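Local coordinates for cyclic nucleotide-binding protein (Ruegeria pomeroyi, PDB 3FX3), which probably binds DNA and regulates transcription as a Crp-like factor that joins a cyclic nucleotide-binding domain to a helix-turn-helix domain, at residues Gln156-Phe161 with Arg197-Leu202. Sequence-based numbering, arbitrary orientation.
Sequences QRVAEF and RAFSRL. With PO4 (phosphate ion), chain H.
In the Crp-like helix-turn-helix domain, Val-158 of the domain's first helix (154-165) packs against Ala-198, Phe-199 and Leu-202 on helix 192-203, which with helix 182-187 forms the helix-turn-helix pair. The two short segments cross at -77° with their axes 9.3 Å apart and meet through apolar side chains, with no hydrogen bond between them. Val-158 is the centre of the contact, and its two branches serve different neighbours. CG1 of Val-158, held anti to the backbone N (chi1 173°), lies 3.7 Å from CD1 of Leu-202 and also comes obliquely against the Phe-199 ring, 3.8 Å from CE1. CG2 of Val-158, beside the backbone N, meets CB of Ala-198 at 3.6 Å. A beta-branched residue suits this place because both methyls reach partners without a long side chain. Ala-198 is small enough to let the helices draw near here, the CA atoms of Val-158 and Ala-198 being 6.8 Å apart. One turn further along, Leu-202 spreads its fork over the first helix: CD1 of Leu-202 rests 3.7 Å from the backbone N of Ala-159, while its CD2 touches CB of Ala-159 at 4.0 Å. The Phe-199 bond from CA to CB leads away from helix 154-165, yet the ring is long enough to bring CE1 of Phe-199 back to Val-158; Val-209 of strand 207-209 packs on the same side chain. Leu-222 adjoins Ala-159 and Tyr-225 adjoins Leu-202, both from helix 219-227, extending the hydrophobic core. Apart from this core, Arg-197 grips a phosphate ion, probably from the crystallisation liquor, through NE and NH1, and Ser-194 OG binds it too. Such packing of the leading helix on the presumed recognition helix is typical of the winged helix-turn-helix fold of the Crp family, where that helix would enter the DNA major groove.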
# COMPACT_ATOMS: atom_id res chain seq x y z
N GLN B 156 12.05 15.67 7.31
CA GLN B 156 11.30 14.74 8.15
C GLN B 156 11.14 13.40 7.45
O GLN B 156 11.24 12.35 8.08
CB GLN B 156 9.93 15.30 8.56
CG GLN B 156 10.05 16.39 9.63
CD GLN B 156 8.72 17.00 10.01
OE1 GLN B 156 7.98 17.48 9.16
NE2 GLN B 156 8.42 17.01 11.31
N ARG B 157 10.90 13.44 6.15
CA ARG B 157 10.74 12.19 5.39
C ARG B 157 12.02 11.38 5.38
O ARG B 157 11.96 10.18 5.46
CB ARG B 157 10.26 12.47 3.98
CG ARG B 157 8.81 13.03 3.92
CD ARG B 157 8.51 13.55 2.51
NE ARG B 157 8.60 12.43 1.61
CZ ARG B 157 9.15 12.41 0.41
NH1 ARG B 157 9.68 13.47 -0.17
NH2 ARG B 157 9.13 11.27 -0.22
N VAL B 158 13.17 12.05 5.33
CA VAL B 158 14.46 11.34 5.33
C VAL B 158 14.73 10.75 6.72
O VAL B 158 15.21 9.60 6.84
CB VAL B 158 15.60 12.27 4.89
CG1 VAL B 158 16.98 11.59 5.05
CG2 VAL B 158 15.36 12.71 3.45
N ALA B 159 14.40 11.53 7.76
CA ALA B 159 14.48 11.05 9.14
C ALA B 159 13.70 9.74 9.28
O ALA B 159 14.17 8.76 9.84
CB ALA B 159 13.93 12.11 10.11
N GLU B 160 12.50 9.75 8.74
CA GLU B 160 11.61 8.60 8.77
C GLU B 160 12.19 7.38 8.05
O GLU B 160 12.11 6.22 8.50
CB GLU B 160 10.30 9.04 8.10
CG GLU B 160 9.12 8.27 8.48
CD GLU B 160 8.67 8.52 9.94
OE1 GLU B 160 8.23 9.65 10.29
OE2 GLU B 160 8.73 7.53 10.71
N PHE B 161 12.77 7.65 6.88
CA PHE B 161 13.46 6.63 6.13
C PHE B 161 14.62 6.03 6.95
O PHE B 161 14.76 4.82 7.08
CB PHE B 161 13.91 7.22 4.78
CG PHE B 161 14.77 6.30 3.97
CD1 PHE B 161 14.19 5.34 3.17
CD2 PHE B 161 16.16 6.40 4.02
CE1 PHE B 161 14.97 4.46 2.43
CE2 PHE B 161 16.94 5.54 3.25
CZ PHE B 161 16.33 4.57 2.46
N ARG B 197 20.02 18.94 1.24
CA ARG B 197 19.48 19.86 2.23
C ARG B 197 18.91 19.09 3.41
O ARG B 197 19.15 19.45 4.56
CB ARG B 197 18.35 20.71 1.64
CG ARG B 197 18.80 21.73 0.59
CD ARG B 197 17.73 22.83 0.36
NE ARG B 197 16.71 22.44 -0.63
CZ ARG B 197 16.89 22.41 -1.96
NH1 ARG B 197 15.87 22.05 -2.75
NH2 ARG B 197 18.07 22.73 -2.51
N ALA B 198 18.16 18.02 3.13
CA ALA B 198 17.56 17.25 4.21
C ALA B 198 18.65 16.74 5.13
O ALA B 198 18.54 16.90 6.35
CB ALA B 198 16.68 16.09 3.69
N PHE B 199 19.69 16.14 4.57
CA PHE B 199 20.81 15.66 5.38
C PHE B 199 21.43 16.79 6.20
O PHE B 199 21.82 16.60 7.35
CB PHE B 199 21.91 15.03 4.53
CG PHE B 199 21.59 13.68 3.97
CD1 PHE B 199 20.94 12.72 4.74
CD2 PHE B 199 21.99 13.34 2.70
CE1 PHE B 199 20.67 11.48 4.23
CE2 PHE B 199 21.74 12.08 2.18
CZ PHE B 199 21.06 11.15 2.95
N SER B 200 21.53 17.97 5.59
CA SER B 200 22.15 19.09 6.27
C SER B 200 21.32 19.46 7.51
O SER B 200 21.85 19.53 8.62
CB SER B 200 22.26 20.29 5.34
OG SER B 200 22.95 21.32 6.00
N ARG B 201 20.03 19.67 7.32
CA ARG B 201 19.13 19.90 8.43
C ARG B 201 19.24 18.85 9.54
O ARG B 201 19.21 19.18 10.71
CB ARG B 201 17.69 19.95 7.94
CG ARG B 201 17.35 21.23 7.21
CD ARG B 201 15.96 21.15 6.58
NE ARG B 201 15.20 22.38 6.78
CZ ARG B 201 15.50 23.56 6.23
NH1 ARG B 201 14.74 24.62 6.48
NH2 ARG B 201 16.56 23.69 5.42
N LEU B 202 19.38 17.58 9.16
CA LEU B 202 19.33 16.47 10.13
C LEU B 202 20.59 16.38 10.98
O LEU B 202 20.61 15.65 11.98
CB LEU B 202 19.03 15.13 9.44
CG LEU B 202 17.63 14.96 8.82
CD1 LEU B 202 17.48 13.60 8.14
CD2 LEU B 202 16.52 15.16 9.84
P PO4 H . 13.22 21.22 0.03
O1 PO4 H . 13.13 21.04 -1.47
O2 PO4 H . 14.24 22.29 0.32
O3 PO4 H . 13.66 19.95 0.73
O4 PO4 H . 11.88 21.65 0.58